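Local coordinates for putative esterase (Bacteroides intestinalis DSM 17393, PDB 5VOL), which probably hydrolyses ferulic acid esters on arabinoxylan, as a ferulic acid esterase of carbohydrate esterase family 1, at residues K43-Y48 against R125-R130; L165-E170 against L226-E231. All blocks are in the same frame, centred on the assembly; numbering follows the deposited sequence.

Contact 1 (K43-Y48 against R125-R130); sequences KYPVLY and RVIGDR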
ATOM      1  N   LYS C  43      -2.750 -30.575  11.467  1.00 36.16           N
ATOM      2  CA  LYS C  43      -2.308 -29.772  12.600  1.00 32.20           C
ATOM      3  C   LYS C  43      -1.893 -28.393  12.095  1.00 32.66           C
ATOM      4  O   LYS C  43      -1.469 -28.265  10.951  1.00 28.74           O
ATOM      5  CB  LYS C  43      -1.144 -30.438  13.328  1.00 36.46           C
ATOM      6  CG  LYS C  43      -1.450 -31.832  13.883  1.00 42.62           C
ATOM      7  CD  LYS C  43      -2.489 -31.777  14.995  1.00 42.10           C
ATOM      8  CE  LYS C  43      -2.371 -32.983  15.942  1.00 48.95           C
ATOM      9  NZ  LYS C  43      -1.168 -32.896  16.838  1.00 56.28           N
ATOM     10  N   TYR C  44      -1.991 -27.379  12.954  1.00 27.23           N
ATOM     11  CA  TYR C  44      -1.811 -25.989  12.541  1.00 25.53           C
ATOM     12  C   TYR C  44      -0.830 -25.208  13.403  1.00 25.65           C
ATOM     13  O   TYR C  44      -0.651 -25.513  14.587  1.00 30.73           O
ATOM     14  CB  TYR C  44      -3.154 -25.261  12.570  1.00 26.97           C
ATOM     15  CG  TYR C  44      -4.257 -25.898  11.759  1.00 27.19           C
ATOM     16  CD1 TYR C  44      -4.423 -25.594  10.407  1.00 27.36           C
ATOM     17  CD2 TYR C  44      -5.140 -26.788  12.342  1.00 27.26           C
ATOM     18  CE1 TYR C  44      -5.445 -26.166   9.669  1.00 28.39           C
ATOM     19  CE2 TYR C  44      -6.161 -27.369  11.609  1.00 28.23           C
ATOM     20  CZ  TYR C  44      -6.307 -27.058  10.277  1.00 29.27           C
ATOM     21  OH  TYR C  44      -7.328 -27.640   9.562  1.00 31.92           O
ATOM     22  N   PRO C  45      -0.195 -24.181  12.820  1.00 26.10           N
ATOM     23  CA  PRO C  45       0.469 -23.229  13.704  1.00 23.20           C
ATOM     24  C   PRO C  45      -0.574 -22.414  14.469  1.00 22.90           C
ATOM     25  O   PRO C  45      -1.767 -22.493  14.165  1.00 22.43           O
ATOM     26  CB  PRO C  45       1.293 -22.350  12.751  1.00 22.62           C
ATOM     27  CG  PRO C  45       0.784 -22.638  11.391  1.00 29.44           C
ATOM     28  CD  PRO C  45       0.127 -23.962  11.395  1.00 26.51           C
ATOM     29  N   VAL C  46      -0.131 -21.660  15.467  1.00 22.41           N
ATOM     30  CA  VAL C  46      -1.052 -20.858  16.251  1.00 21.52           C
ATOM     31  C   VAL C  46      -0.501 -19.461  16.479  1.00 20.97           C
ATOM     32  O   VAL C  46       0.705 -19.263  16.678  1.00 20.14           O
ATOM     33  CB  VAL C  46      -1.383 -21.517  17.623  1.00 22.84           C
ATOM     34  CG1 VAL C  46      -0.145 -21.589  18.497  1.00 20.96           C
ATOM     35  CG2 VAL C  46      -2.489 -20.732  18.330  1.00 22.16           C
ATOM     36  N   LEU C  47      -1.408 -18.493  16.405  1.00 18.09           N
ATOM     37  CA  LEU C  47      -1.130 -17.125  16.793  1.00 20.76           C
ATOM     38  C   LEU C  47      -2.005 -16.759  17.999  1.00 18.70           C
ATOM     39  O   LEU C  47      -3.237 -16.806  17.918  1.00 19.12           O
ATOM     40  CB  LEU C  47      -1.403 -16.148  15.633  1.00 20.47           C
ATOM     41  CG  LEU C  47      -1.330 -14.659  15.996  1.00 18.05           C
ATOM     42  CD1 LEU C  47       0.092 -14.275  16.371  1.00 15.51           C
ATOM     43  CD2 LEU C  47      -1.828 -13.784  14.827  1.00 17.25           C
ATOM     44  N   TYR C  48      -1.370 -16.391  19.110  1.00 19.55           N
ATOM     45  CA  TYR C  48      -2.103 -15.815  20.235  1.00 18.31           C
ATOM     46  C   TYR C  48      -2.251 -14.321  19.975  1.00 18.35           C
ATOM     47  O   TYR C  48      -1.274 -13.604  19.819  1.00 20.28           O
ATOM     48  CB  TYR C  48      -1.390 -16.119  21.566  1.00 23.63           C
ATOM     49  CG  TYR C  48      -1.429 -17.605  21.842  1.00 22.31           C
ATOM     50  CD1 TYR C  48      -2.538 -18.181  22.461  1.00 23.85           C
ATOM     51  CD2 TYR C  48      -0.396 -18.442  21.426  1.00 21.65           C
ATOM     52  CE1 TYR C  48      -2.607 -19.549  22.677  1.00 25.70           C
ATOM     53  CE2 TYR C  48      -0.458 -19.806  21.635  1.00 22.86           C
ATOM     54  CZ  TYR C  48      -1.561 -20.352  22.269  1.00 26.85           C
ATOM     55  OH  TYR C  48      -1.633 -21.711  22.472  1.00 27.07           O
ATOM     56  N   ARG C 125      -5.890 -28.672  17.800  1.00 29.79           N
ATOM     57  CA  ARG C 125      -4.906 -29.365  16.958  1.00 27.60           C
ATOM     58  C   ARG C 125      -3.753 -28.483  16.484  1.00 31.30           C
ATOM     59  O   ARG C 125      -3.463 -28.396  15.286  1.00 29.44           O
ATOM     60  CB  ARG C 125      -5.604 -29.988  15.746  1.00 30.56           C
ATOM     61  CG  ARG C 125      -6.995 -30.512  16.050  1.00 34.79           C
ATOM     62  CD  ARG C 125      -7.419 -31.582  15.070  1.00 34.79           C
ATOM     63  NE  ARG C 125      -7.326 -31.137  13.687  1.00 39.77           N
ATOM     64  CZ  ARG C 125      -8.365 -30.786  12.937  1.00 36.03           C
ATOM     65  NH1 ARG C 125      -9.592 -30.817  13.431  1.00 30.49           N
ATOM     66  NH2 ARG C 125      -8.170 -30.408  11.680  1.00 40.36           N
ATOM     67  N   VAL C 126      -3.100 -27.833  17.437  1.00 28.80           N
ATOM     68  CA  VAL C 126      -1.944 -26.999  17.160  1.00 25.08           C
ATOM     69  C   VAL C 126      -0.694 -27.873  17.123  1.00 33.11           C
ATOM     70  O   VAL C 126      -0.582 -28.816  17.898  1.00 29.78           O
ATOM     71  CB  VAL C 126      -1.805 -25.888  18.219  1.00 24.30           C
ATOM     72  CG1 VAL C 126      -0.423 -25.280  18.204  1.00 22.07           C
ATOM     73  CG2 VAL C 126      -2.905 -24.823  18.025  1.00 25.49           C
ATOM     74  N   ILE C 127       0.230 -27.577  16.209  1.00 29.07           N
ATOM     75  CA  ILE C 127       1.435 -28.386  16.052  1.00 33.22           C
ATOM     76  C   ILE C 127       2.164 -28.541  17.387  1.00 33.45           C
ATOM     77  O   ILE C 127       2.590 -29.637  17.744  1.00 32.69           O
ATOM     78  CB  ILE C 127       2.385 -27.786  14.990  1.00 29.86           C
ATOM     79  CG1 ILE C 127       1.743 -27.887  13.608  1.00 27.63           C
ATOM     80  CG2 ILE C 127       3.727 -28.499  15.006  1.00 29.04           C
ATOM     81  CD1 ILE C 127       2.442 -27.070  12.534  1.00 27.17           C
ATOM     82  N   GLY C 128       2.281 -27.450  18.134  1.00 30.99           N
ATOM     83  CA  GLY C 128       2.704 -27.539  19.518  1.00 29.26           C
ATOM     84  C   GLY C 128       4.158 -27.226  19.787  1.00 33.16           C
ATOM     85  O   GLY C 128       4.620 -27.376  20.920  1.00 30.05           O
ATOM     86  N   ASP C 129       4.896 -26.796  18.768  1.00 27.49           N
ATOM     87  CA  ASP C 129       6.266 -26.382  19.015  1.00 26.21           C
ATOM     88  C   ASP C 129       6.462 -24.884  18.776  1.00 27.26           C
ATOM     89  O   ASP C 129       5.592 -24.189  18.235  1.00 26.14           O
ATOM     90  CB  ASP C 129       7.254 -27.202  18.163  1.00 33.45           C
ATOM     91  CG  ASP C 129       6.996 -27.085  16.673  1.00 35.14           C
ATOM     92  OD1 ASP C 129       5.945 -26.526  16.271  1.00 35.53           O
ATOM     93  OD2 ASP C 129       7.846 -27.573  15.897  1.00 38.95           O
ATOM     94  N   ARG C 130       7.622 -24.411  19.207  1.00 25.12           N
ATOM     95  CA  ARG C 130       8.032 -23.016  19.131  1.00 27.57           C
ATOM     96  C   ARG C 130       8.010 -22.457  17.708  1.00 31.66           C
ATOM     97  O   ARG C 130       7.614 -21.314  17.465  1.00 27.00           O
ATOM     98  CB  ARG C 130       9.433 -22.902  19.705  1.00 32.55           C
ATOM     99  CG  ARG C 130      10.083 -21.591  19.488  1.00 33.97           C
ATOM    100  CD  ARG C 130      11.501 -21.619  19.982  1.00 30.96           C
ATOM    101  NE  ARG C 130      11.954 -20.247  20.139  1.00 35.97           N
ATOM    102  CZ  ARG C 130      12.498 -19.535  19.166  1.00 36.91           C
ATOM    103  NH1 ARG C 130      12.696 -20.091  17.971  1.00 37.83           N
ATOM    104  NH2 ARG C 130      12.865 -18.280  19.400  1.00 31.41           N
TER
HETATM  105  O   HOH W   1      -2.195 -30.901  19.422  1.00 32.96           O
HETATM  106  O   HOH W   2       2.034 -32.029  16.607  1.00 41.53           O

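Contact 2 (L165-E170 against L226-E231); sequences LMSIPE and LDRNIE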
ATOM      1  N   LEU C 165       1.845  -1.267  24.884  1.00 21.81           N
ATOM      2  CA  LEU C 165       2.155  -0.697  26.194  1.00 22.26           C
ATOM      3  C   LEU C 165       3.498  -1.259  26.659  1.00 25.39           C
ATOM      4  O   LEU C 165       3.545  -2.163  27.490  1.00 26.34           O
ATOM      5  CB  LEU C 165       1.054  -1.019  27.197  1.00 24.25           C
ATOM      6  CG  LEU C 165       1.146  -0.432  28.609  1.00 24.12           C
ATOM      7  CD1 LEU C 165       0.946   1.088  28.571  1.00 23.02           C
ATOM      8  CD2 LEU C 165       0.112  -1.101  29.523  1.00 22.20           C
ATOM      9  N   MET C 166       4.582  -0.753  26.072  1.00 27.35           N
ATOM     10  CA  MET C 166       5.926  -1.263  26.343  1.00 24.91           C
ATOM     11  C   MET C 166       6.347  -0.898  27.764  1.00 23.31           C
ATOM     12  O   MET C 166       7.134  -1.593  28.394  1.00 24.70           O
ATOM     13  CB  MET C 166       6.924  -0.694  25.339  1.00 22.68           C
ATOM     14  CG  MET C 166       6.716  -1.178  23.898  1.00 20.52           C
ATOM     15  SD  MET C 166       6.654  -2.981  23.764  1.00 23.77           S
ATOM     16  CE  MET C 166       6.951  -3.196  21.983  1.00 19.40           C
ATOM     17  N   SER C 167       5.840   0.238  28.224  1.00 29.51           N
ATOM     18  CA  SER C 167       6.000   0.695  29.602  1.00 30.10           C
ATOM     19  C   SER C 167       4.980   1.797  29.810  1.00 29.97           C
ATOM     20  O   SER C 167       4.353   2.236  28.848  1.00 27.87           O
ATOM     21  CB  SER C 167       7.420   1.206  29.876  1.00 29.11           C
ATOM     22  OG  SER C 167       7.749   2.321  29.058  1.00 36.19           O
ATOM     23  N   ILE C 168       4.813   2.256  31.049  1.00 29.69           N
ATOM     24  CA  ILE C 168       3.889   3.356  31.322  1.00 28.55           C
ATOM     25  C   ILE C 168       4.356   4.637  30.660  1.00 27.81           C
ATOM     26  O   ILE C 168       5.495   5.049  30.861  1.00 32.75           O
ATOM     27  CB  ILE C 168       3.737   3.617  32.838  1.00 31.86           C
ATOM     28  CG1 ILE C 168       3.358   2.324  33.563  1.00 33.41           C
ATOM     29  CG2 ILE C 168       2.718   4.719  33.084  1.00 31.55           C
ATOM     30  CD1 ILE C 168       1.994   1.786  33.181  1.00 31.35           C
ATOM     31  N   PRO C 169       3.476   5.278  29.873  1.00 28.71           N
ATOM     32  CA  PRO C 169       3.814   6.542  29.203  1.00 31.09           C
ATOM     33  C   PRO C 169       4.036   7.666  30.207  1.00 40.73           C
ATOM     34  O   PRO C 169       3.432   7.637  31.274  1.00 39.75           O
ATOM     35  CB  PRO C 169       2.584   6.825  28.331  1.00 31.44           C
ATOM     36  CG  PRO C 169       1.467   6.102  29.008  1.00 31.72           C
ATOM     37  CD  PRO C 169       2.081   4.872  29.628  1.00 29.28           C
ATOM     38  N   GLU C 170       4.888   8.633  29.883  1.00 39.99           N
ATOM     39  CA  GLU C 170       5.096   9.772  30.777  1.00 46.10           C
ATOM     40  C   GLU C 170       3.816  10.591  30.937  1.00 51.16           C
ATOM     41  O   GLU C 170       3.612  11.253  31.959  1.00 59.39           O
ATOM     42  CB  GLU C 170       6.234  10.654  30.264  1.00 54.80           C
ATOM     43  CG  GLU C 170       7.505   9.871  29.961  1.00 59.00           C
ATOM     44  CD  GLU C 170       8.759  10.726  30.016  1.00 69.48           C
ATOM     45  OE1 GLU C 170       8.670  11.879  30.498  1.00 71.80           O
ATOM     46  OE2 GLU C 170       9.830  10.239  29.578  1.00 67.12           O
ATOM     47  N   LEU C 226       3.556   6.171  21.307  1.00 23.00           N
ATOM     48  CA  LEU C 226       4.635   6.208  20.318  1.00 23.94           C
ATOM     49  C   LEU C 226       6.003   6.350  20.990  1.00 25.11           C
ATOM     50  O   LEU C 226       6.947   5.644  20.649  1.00 22.82           O
ATOM     51  CB  LEU C 226       4.427   7.344  19.307  1.00 20.28           C
ATOM     52  CG  LEU C 226       5.565   7.506  18.277  1.00 20.59           C
ATOM     53  CD1 LEU C 226       5.739   6.268  17.404  1.00 21.50           C
ATOM     54  CD2 LEU C 226       5.355   8.721  17.385  1.00 21.72           C
ATOM     55  N   ASP C 227       6.108   7.249  21.962  1.00 25.78           N
ATOM     56  CA  ASP C 227       7.407   7.528  22.563  1.00 25.76           C
ATOM     57  C   ASP C 227       8.015   6.302  23.254  1.00 25.87           C
ATOM     58  O   ASP C 227       9.230   6.075  23.160  1.00 27.32           O
ATOM     59  CB  ASP C 227       7.292   8.708  23.539  1.00 30.22           C
ATOM     60  CG  ASP C 227       7.265  10.053  22.822  1.00 33.36           C
ATOM     61  OD1 ASP C 227       7.321  10.072  21.567  1.00 29.82           O
ATOM     62  OD2 ASP C 227       7.183  11.098  23.505  1.00 36.25           O
ATOM     63  N   ARG C 228       7.193   5.499  23.927  1.00 24.32           N
ATOM     64  CA  ARG C 228       7.703   4.286  24.569  1.00 22.83           C
ATOM     65  C   ARG C 228       8.081   3.205  23.554  1.00 25.26           C
ATOM     66  O   ARG C 228       8.987   2.408  23.796  1.00 22.54           O
ATOM     67  CB  ARG C 228       6.681   3.708  25.546  1.00 25.79           C
ATOM     68  CG  ARG C 228       6.419   4.576  26.763  1.00 27.30           C
ATOM     69  CD  ARG C 228       7.693   4.928  27.493  1.00 35.69           C
ATOM     70  NE  ARG C 228       7.416   5.477  28.826  1.00 38.21           N
ATOM     71  CZ  ARG C 228       8.194   6.355  29.451  1.00 42.90           C
ATOM     72  NH1 ARG C 228       9.307   6.797  28.871  1.00 41.00           N
ATOM     73  NH2 ARG C 228       7.856   6.800  30.657  1.00 46.18           N
ATOM     74  N   ASN C 229       7.352   3.141  22.444  1.00 24.63           N
ATOM     75  CA  ASN C 229       7.668   2.141  21.419  1.00 25.14           C
ATOM     76  C   ASN C 229       8.973   2.513  20.737  1.00 22.42           C
ATOM     77  O   ASN C 229       9.758   1.647  20.349  1.00 24.37           O
ATOM     78  CB  ASN C 229       6.527   2.010  20.407  1.00 22.09           C
ATOM     79  CG  ASN C 229       5.445   1.087  20.889  1.00 22.70           C
ATOM     80  OD1 ASN C 229       5.589  -0.135  20.827  1.00 22.66           O
ATOM     81  ND2 ASN C 229       4.370   1.660  21.434  1.00 24.80           N
ATOM     82  N   ILE C 230       9.208   3.813  20.617  1.00 23.68           N
ATOM     83  CA  ILE C 230      10.456   4.312  20.079  1.00 24.45           C
ATOM     84  C   ILE C 230      11.612   3.905  20.984  1.00 29.35           C
ATOM     85  O   ILE C 230      12.653   3.436  20.507  1.00 26.49           O
ATOM     86  CB  ILE C 230      10.419   5.848  19.903  1.00 25.28           C
ATOM     87  CG1 ILE C 230       9.565   6.217  18.680  1.00 23.31           C
ATOM     88  CG2 ILE C 230      11.829   6.398  19.785  1.00 24.05           C
ATOM     89  CD1 ILE C 230       9.315   7.725  18.502  1.00 23.74           C
ATOM     90  N   GLU C 231      11.434   4.071  22.295  1.00 26.08           N
ATOM     91  CA  GLU C 231      12.481   3.689  23.236  1.00 23.75           C
ATOM     92  C   GLU C 231      12.762   2.199  23.159  1.00 22.75           C
ATOM     93  O   GLU C 231      13.911   1.765  23.255  1.00 26.91           O
ATOM     94  CB  GLU C 231      12.097   4.056  24.682  1.00 24.78           C
ATOM     95  CG  GLU C 231      11.948   5.529  24.951  1.00 26.71           C
ATOM     96  CD  GLU C 231      11.396   5.781  26.356  1.00 35.79           C
ATOM     97  OE1 GLU C 231      11.720   4.997  27.277  1.00 40.57           O
ATOM     98  OE2 GLU C 231      10.625   6.737  26.527  1.00 35.90           O
TER

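Contact 1 (K43-Y48 against R125-R130)
Tyr44 and Val126 pair through their backbones in a single bridge, with both hydrogen bonds made by Tyr44. Its N donates to Arg125 O (2.9 Å), while its O accepts from Ile127 N over 2.8 Å. One residue thus bonds to the two neighbours of the residue opposite, the pattern of a parallel bridge. Two CA-H...O contacts reinforce it: Lys43 CA meets Arg125 O, and Val126 CA meets Tyr44 O.

In this alpha/beta-hydrolase-type fold the bridge lies just before two neighbouring parallel strands. Segment 43-48 leads into strand 46-50. The other segment, 125-130, belongs to the loop that runs from helix 108-123 toward strand 133-138, the parallel neighbour of 46-50 in the sheet.

The apolar contacts lie on the strand side of the bridge and do not share its pairing: Val46 also meets Val126, and Pro45 meets Ile127. The two valines cross at about a right angle, Val46 CB resting 3.7 Å from Val126 CG2. With its CG1 anti to the backbone N (chi1 163°), Val126 also brings that methyl against Val46 CG1. Ile127 turns CD1 to the proline ring, 4.0 Å from Pro45 CD.

Among the polar side chains, Arg125 runs alongside Tyr44 in the same direction, and its NH2 comes to the edge of the phenol ring, 3.6 Å from Tyr44 CE2, with the two planes 43° apart. The polar ends bond elsewhere: Tyr44 OH to Ser35, Arg125 NE to Lys42 O and NH2 to Phe36 O. Lys43 lays CD against Arg125 CB (3.7 Å). Bends at chi2 and chi4 then bring its NZ to two waters, held weakly, which donate in turn to Val126 O and, at 2.7 Å, to Ile127 O.

Contact 2 (L165-E170 against L226-E231)
Arg228 bends at chi2 (-54°) and then straightens along chi3, a shape that carries its guanidinium past Ser167 to the carbonyl of Ile168. Ser167 holds OG between its backbone N and carbonyl carbon (chi1 61°), which sets the hydroxyl closely against Arg228 CD, at 3.0 Å.

Ile168 O is gripped side-on by two nitrogens of one arginine, Arg228 NE at 2.8 Å and NH2 at 2.9 Å, and lies almost in the guanidinium plane. NH2 approaches within the carbonyl plane, whereas NE stands well above it. NH1 turns to the acids: it bonds the syn lone pair of Glu231 OE2 (2.7 Å) on the same helix and makes a longer salt bridge of 3.6 Å to Glu170 OE2. Glu170 crosses the arginine at about a right angle, placing CG 3.2 Å from Arg228 NH2.

Deeper in, Met166 CG packs 3.4 Å from Asn229 OD1, while Asn229 ND2 binds Leu225 O and Ala164 O. A leucine in place of Arg228 would probably leave Ile168 O without either donor and the two glutamates without the charge they share. Helix 226-238 thus holds the loop after strand 158-162 mainly through Arg228, with Asn229 adding a second tie, and the positive charge of the arginine probably offsets the repulsion between Glu170 and Glu231.

Overall arrangement
From the N terminus, the chain first passes through 43-48, at the start of strand 46-50. Contact 1 closes a loop of 76 residues when 125-130 returns beside it. Only after that does the chain reach 165-170, and contact 2 closes a second loop, of 55 residues, at helix 226-238. The two loops therefore follow in series, neither nesting nor crossing. The centres of contact 1 and contact 2 are about 30 Å apart, and the two contacts lie on opposite sides of the chain's centre. Contact 1 thus ties the lead-ins of strands 46-50 and 133-138, and contact 2 ties the loop after strand 158-162 to helix 226-238, which also meets a second subunit.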